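Long-range contacts in PT26-6P (Thermococcus sp., PDB 2WB7), which is of unknown function but is encoded by a mobile extrachromosomal element of Euryarchaea and combines two immunoglobulin-like domains with a helical domain: residues Leu124-Lys129 with Val363-Gly368; Thr88-Tyr93 with Arg105-Ser110. All blocks are in the same frame, centred on the assembly; numbering follows the deposited sequence.

Interaction 1 of 2, residues Leu124-Lys129 with Val363-Gly368; sequences LVTVMK and VERDDG
Arg365 NH1 is gripped by two backbone carbonyls: it bonds to Val127 O at 3.1 Å and to Trp103 O. NH1 lies nearly on the extension of the Val127 C=O bond, and this oxygen sits close to the guanidinium plane, at its edge. On the other flank of the guanidinium, Arg365 NE bonds to Asp367 OD1 at 3.0 Å, meeting it from above the carboxylate plane. Arg365 NH2 forms a salt bridge with Asp367 OD2, with a weak hydrogen bond of 3.0 Å. These partners should fix the rotation of the group. The Arg365 chain runs out extended and bends at chi3 (54°). Arg365 CD passes Val127 CB at 3.8 Å and Thr126 OG1 at 3.4 Å. A water joins the two segments as well. It donates to Val125 O and to Asp366 OD1, and accepts from Thr126 OG1. Val127 CG1 meets Val363 CG1 at 4.2 Å in apolar contact. Arg365 to Gly368 form a type I beta turn, closed by Gly368 N to Arg365 O. The arrangement is an interdomain contact: the turn of a beta hairpin in the second immunoglobulin-like domain docks on a strand of the first.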
loop_
_atom_site.group_PDB
_atom_site.type_symbol
_atom_site.label_atom_id
_atom_site.label_comp_id
_atom_site.label_asym_id
_atom_site.label_seq_id
_atom_site.Cartn_x
_atom_site.Cartn_y
_atom_site.Cartn_z
ATOM N N LEU A 124 -30.085 -5.941 4.913
ATOM C CA LEU A 124 -29.166 -7.049 5.129
ATOM C C LEU A 124 -27.713 -6.622 4.906
ATOM O O LEU A 124 -27.397 -5.911 3.942
ATOM C CB LEU A 124 -29.513 -8.201 4.189
ATOM C CG LEU A 124 -30.841 -8.921 4.409
ATOM C CD1 LEU A 124 -31.107 -9.822 3.216
ATOM C CD2 LEU A 124 -30.835 -9.730 5.709
ATOM N N VAL A 125 -26.824 -7.064 5.790
ATOM C CA VAL A 125 -25.412 -6.720 5.640
ATOM C C VAL A 125 -24.535 -7.957 5.543
ATOM O O VAL A 125 -24.669 -8.901 6.331
ATOM C CB VAL A 125 -24.914 -5.790 6.764
ATOM C CG1 VAL A 125 -23.457 -5.527 6.606
ATOM C CG2 VAL A 125 -25.676 -4.469 6.717
ATOM N N THR A 126 -23.646 -7.952 4.557
ATOM C CA THR A 126 -22.705 -9.042 4.390
ATOM C C THR A 126 -21.324 -8.542 3.936
ATOM O O THR A 126 -21.114 -7.351 3.702
ATOM C CB THR A 126 -23.260 -10.128 3.435
ATOM O OG1 THR A 126 -22.528 -11.344 3.624
ATOM C CG2 THR A 126 -23.140 -9.694 1.995
ATOM N N VAL A 127 -20.368 -9.457 3.850
ATOM C CA VAL A 127 -19.027 -9.125 3.411
ATOM C C VAL A 127 -18.738 -9.945 2.182
ATOM O O VAL A 127 -19.056 -11.124 2.144
ATOM C CB VAL A 127 -17.998 -9.497 4.475
ATOM C CG1 VAL A 127 -16.622 -8.983 4.077
ATOM C CG2 VAL A 127 -18.418 -8.948 5.835
HETATM N N MSE A 128 -18.143 -9.327 1.172
HETATM C CA MSE A 128 -17.821 -10.049 -0.062
HETATM C C MSE A 128 -16.363 -9.847 -0.525
HETATM O O MSE A 128 -15.584 -9.101 0.081
HETATM C CB MSE A 128 -18.799 -9.667 -1.179
HETATM C CG MSE A 128 -20.257 -10.081 -0.904
HETATM SE SE MSE A 128 -20.699 -11.990 -1.212
HETATM C CE MSE A 128 -21.724 -12.280 0.404
ATOM N N LYS A 129 -16.002 -10.520 -1.611
ATOM C CA LYS A 129 -14.661 -10.414 -2.154
ATOM C C LYS A 129 -14.581 -10.985 -3.573
ATOM O O LYS A 129 -15.114 -12.065 -3.855
ATOM C CB LYS A 129 -13.688 -11.137 -1.230
ATOM C CG LYS A 129 -12.234 -10.985 -1.623
ATOM C CD LYS A 129 -11.334 -11.952 -0.859
ATOM C CE LYS A 129 -9.904 -11.843 -1.370
ATOM N NZ LYS A 129 -9.074 -12.997 -0.961
ATOM N N VAL A 363 -11.173 -12.610 7.498
ATOM C CA VAL A 363 -12.313 -11.837 7.924
ATOM C C VAL A 363 -13.400 -12.851 8.213
ATOM O O VAL A 363 -13.797 -13.604 7.316
ATOM C CB VAL A 363 -12.780 -10.930 6.799
ATOM C CG1 VAL A 363 -14.059 -10.221 7.192
ATOM C CG2 VAL A 363 -11.669 -9.947 6.429
ATOM N N GLU A 364 -13.859 -12.907 9.461
ATOM C CA GLU A 364 -14.927 -13.841 9.812
ATOM C C GLU A 364 -16.296 -13.187 9.756
ATOM O O GLU A 364 -16.652 -12.367 10.610
ATOM C CB GLU A 364 -14.733 -14.474 11.185
ATOM C CG GLU A 364 -15.489 -15.786 11.248
ATOM C CD GLU A 364 -16.228 -16.038 12.560
ATOM O OE1 GLU A 364 -15.817 -15.522 13.631
ATOM O OE2 GLU A 364 -17.227 -16.792 12.503
ATOM N N ARG A 365 -17.054 -13.563 8.733
ATOM C CA ARG A 365 -18.384 -13.043 8.492
ATOM C C ARG A 365 -19.366 -13.560 9.540
ATOM O O ARG A 365 -19.213 -14.667 10.063
ATOM C CB ARG A 365 -18.827 -13.485 7.108
ATOM C CG ARG A 365 -19.781 -12.568 6.438
ATOM C CD ARG A 365 -19.760 -12.845 4.953
ATOM N NE ARG A 365 -19.997 -14.257 4.686
ATOM C CZ ARG A 365 -20.236 -14.760 3.478
ATOM N NH1 ARG A 365 -20.251 -13.973 2.415
ATOM N NH2 ARG A 365 -20.455 -16.054 3.331
ATOM N N ASP A 366 -20.380 -12.757 9.846
ATOM C CA ASP A 366 -21.336 -13.109 10.902
ATOM C C ASP A 366 -21.932 -14.505 10.719
ATOM O O ASP A 366 -22.325 -15.124 11.689
ATOM C CB ASP A 366 -22.454 -12.072 10.997
ATOM C CG ASP A 366 -23.168 -11.867 9.670
ATOM O OD1 ASP A 366 -22.703 -12.436 8.645
ATOM O OD2 ASP A 366 -24.192 -11.141 9.650
ATOM N N ASP A 367 -21.995 -15.003 9.487
ATOM C CA ASP A 367 -22.488 -16.366 9.245
ATOM C C ASP A 367 -21.444 -17.456 9.505
ATOM O O ASP A 367 -21.686 -18.633 9.240
ATOM C CB ASP A 367 -23.024 -16.510 7.818
ATOM C CG ASP A 367 -21.919 -16.476 6.772
ATOM O OD1 ASP A 367 -20.816 -15.961 7.070
ATOM O OD2 ASP A 367 -22.158 -16.952 5.641
ATOM N N GLY A 368 -20.280 -17.078 10.019
ATOM C CA GLY A 368 -19.266 -18.078 10.365
ATOM C C GLY A 368 -18.310 -18.445 9.241
ATOM O O GLY A 368 -17.242 -19.006 9.479
HETATM O O HOH W 1 -23.574 -11.741 6.350
#

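Interaction 2 of 2, residues Thr88-Tyr93 with Arg105-Ser110; sequences TEVTAY and RVWNSS
Trp107 and Val90 form a hydrogen-bonded pair of an antiparallel beta ladder in the first immunoglobulin-like domain. The axes of strands 88-93 and 105-108 approach to 4.7 Å, with their directions 170° apart. Trp107 CB lies 3.9 Å from Val90 O. CG stands anti to the carbonyl carbon (chi1 -65°), and this turns the indole onto the side of the sheet shared with Val90 and Ala92. Trp107 CE3 comes edge-on to Val90 O at 3.5 Å and touches Val90 CG1 at 3.9 Å. Farther out, Trp107 CZ3 meets Ala92 CB, which lies at the ring edge. Trp107 NE1 lies over the centre of the Arg105 guanidinium, and Arg105 NH1 in turn sits above the indole face, offset toward its rim. Arg105 NH1 also donates a weak bond to Val106 O. Leu124, Ile71 and Phe112 pack against the indole as well, so the ring belongs to the buried side of the sheet. Strand 163-178 pairs antiparallel with strand 85-96, and Thr88 and Glu89 both face its Lys170 in a classic beta bulge. Two backbone bonds join Val90 with Trp107 and two join Ala92 with Arg105. Between these pairs, Thr91 CA points its hydrogen at Arg105 O, at 3.3 Å.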
loop_
_atom_site.group_PDB
_atom_site.type_symbol
_atom_site.label_atom_id
_atom_site.label_comp_id
_atom_site.label_asym_id
_atom_site.label_seq_id
_atom_site.Cartn_x
_atom_site.Cartn_y
_atom_site.Cartn_z
ATOM N N THR A 88 -38.497 -16.224 2.674
ATOM C CA THR A 88 -38.110 -17.538 3.186
ATOM C C THR A 88 -36.619 -17.776 3.108
ATOM O O THR A 88 -36.056 -18.566 3.886
ATOM C CB THR A 88 -38.791 -18.664 2.421
ATOM O OG1 THR A 88 -40.151 -18.303 2.170
ATOM C CG2 THR A 88 -38.750 -19.950 3.249
ATOM N N GLU A 89 -35.981 -17.097 2.163
ATOM C CA GLU A 89 -34.569 -17.298 1.951
ATOM C C GLU A 89 -34.005 -16.248 1.025
ATOM O O GLU A 89 -34.452 -16.107 -0.107
ATOM C CB GLU A 89 -34.330 -18.680 1.348
ATOM C CG GLU A 89 -32.896 -18.929 0.952
ATOM C CD GLU A 89 -32.771 -19.964 -0.149
ATOM O OE1 GLU A 89 -33.029 -19.609 -1.322
ATOM O OE2 GLU A 89 -32.407 -21.124 0.159
ATOM N N VAL A 90 -33.022 -15.503 1.517
ATOM C CA VAL A 90 -32.246 -14.627 0.655
ATOM C C VAL A 90 -30.839 -15.190 0.511
ATOM O O VAL A 90 -30.236 -15.690 1.470
ATOM C CB VAL A 90 -32.190 -13.184 1.174
ATOM C CG1 VAL A 90 -31.378 -12.304 0.218
ATOM C CG2 VAL A 90 -33.597 -12.633 1.358
ATOM N N THR A 91 -30.334 -15.120 -0.710
ATOM C CA THR A 91 -29.050 -15.680 -1.047
ATOM C C THR A 91 -28.268 -14.676 -1.874
ATOM O O THR A 91 -28.755 -14.194 -2.896
ATOM C CB THR A 91 -29.230 -16.979 -1.853
ATOM O OG1 THR A 91 -29.591 -18.039 -0.965
ATOM C CG2 THR A 91 -27.960 -17.351 -2.596
ATOM N N ALA A 92 -27.058 -14.349 -1.427
ATOM C CA ALA A 92 -26.171 -13.506 -2.222
ATOM C C ALA A 92 -24.780 -14.129 -2.415
ATOM O O ALA A 92 -24.285 -14.895 -1.577
ATOM C CB ALA A 92 -26.069 -12.109 -1.623
ATOM N N TYR A 93 -24.164 -13.794 -3.540
ATOM C CA TYR A 93 -22.844 -14.299 -3.860
ATOM C C TYR A 93 -22.201 -13.491 -4.978
ATOM O O TYR A 93 -22.858 -12.675 -5.644
ATOM C CB TYR A 93 -22.906 -15.778 -4.247
ATOM C CG TYR A 93 -23.876 -16.078 -5.364
ATOM C CD1 TYR A 93 -25.123 -16.637 -5.098
ATOM C CD2 TYR A 93 -23.549 -15.801 -6.683
ATOM C CE1 TYR A 93 -26.013 -16.908 -6.121
ATOM C CE2 TYR A 93 -24.426 -16.067 -7.706
ATOM C CZ TYR A 93 -25.652 -16.623 -7.426
ATOM O OH TYR A 93 -26.521 -16.887 -8.461
ATOM N N ARG A 105 -23.681 -16.360 0.464
ATOM C CA ARG A 105 -24.180 -16.131 1.809
ATOM C C ARG A 105 -25.656 -16.437 1.763
ATOM O O ARG A 105 -26.342 -16.022 0.829
ATOM C CB ARG A 105 -23.978 -14.665 2.198
ATOM C CG ARG A 105 -23.730 -14.413 3.676
ATOM C CD ARG A 105 -24.921 -14.807 4.517
ATOM N NE ARG A 105 -24.850 -14.246 5.855
ATOM C CZ ARG A 105 -25.717 -14.520 6.823
ATOM N NH1 ARG A 105 -26.726 -15.347 6.592
ATOM N NH2 ARG A 105 -25.578 -13.966 8.016
ATOM N N VAL A 106 -26.157 -17.159 2.758
ATOM C CA VAL A 106 -27.578 -17.467 2.786
ATOM C C VAL A 106 -28.244 -17.111 4.112
ATOM O O VAL A 106 -27.795 -17.531 5.182
ATOM C CB VAL A 106 -27.833 -18.950 2.455
ATOM C CG1 VAL A 106 -29.170 -19.398 3.023
ATOM C CG2 VAL A 106 -27.769 -19.169 0.941
ATOM N N TRP A 107 -29.312 -16.319 4.023
ATOM C CA TRP A 107 -30.199 -16.065 5.155
ATOM C C TRP A 107 -31.423 -16.971 4.994
ATOM O O TRP A 107 -32.158 -16.872 3.995
ATOM C CB TRP A 107 -30.642 -14.600 5.176
ATOM C CG TRP A 107 -29.540 -13.585 5.410
ATOM C CD1 TRP A 107 -29.127 -13.086 6.616
ATOM C CD2 TRP A 107 -28.743 -12.920 4.411
ATOM N NE1 TRP A 107 -28.116 -12.174 6.430
ATOM C CE2 TRP A 107 -27.860 -12.056 5.089
ATOM C CE3 TRP A 107 -28.679 -12.987 3.015
ATOM C CZ2 TRP A 107 -26.934 -11.260 4.422
ATOM C CZ3 TRP A 107 -27.757 -12.201 2.355
ATOM C CH2 TRP A 107 -26.900 -11.346 3.057
ATOM N N ASN A 108 -31.634 -17.876 5.947
ATOM C CA ASN A 108 -32.799 -18.737 5.867
ATOM C C ASN A 108 -33.969 -18.149 6.641
ATOM O O ASN A 108 -33.806 -17.169 7.376
ATOM C CB ASN A 108 -32.488 -20.166 6.306
ATOM C CG ASN A 108 -32.091 -20.259 7.766
ATOM O OD1 ASN A 108 -32.381 -19.373 8.574
ATOM N ND2 ASN A 108 -31.426 -21.356 8.117
ATOM N N SER A 109 -35.145 -18.741 6.445
ATOM C CA SER A 109 -36.389 -18.176 6.950
ATOM C C SER A 109 -36.287 -17.744 8.418
ATOM O O SER A 109 -36.888 -16.744 8.813
ATOM C CB SER A 109 -37.531 -19.164 6.747
ATOM O OG SER A 109 -37.304 -20.315 7.535
ATOM N N SER A 110 -35.505 -18.477 9.210
ATOM C CA SER A 110 -35.284 -18.124 10.617
ATOM C C SER A 110 -34.943 -16.656 10.796
ATOM O O SER A 110 -35.254 -16.049 11.816
ATOM C CB SER A 110 -34.136 -18.948 11.207
ATOM O OG SER A 110 -34.534 -20.279 11.496
#

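In the fold
From the N terminus, strands 39-44, 52-62 and 66-75 precede strand 85-96, and the chain then returns in strand 104-108. Interaction 2 closes this short loop of 11 residues. The chain next enters strand 120-129, which pairs with 66-75 in another sheet of the first immunoglobulin-like domain. Interaction 1 opens there and closes only after 233 more residues, when strand 350-364 of the second such domain ends in a turn. The loops run in series, neither nesting nor crossing, with centres about 13 Å apart. Arg105 joins them, packing on Thr126 and Arg365, with long, weak ion pairs to Asp366 and Asp367. Interaction 2 pairs two strands of one sheet, while interaction 1 ties two domains together.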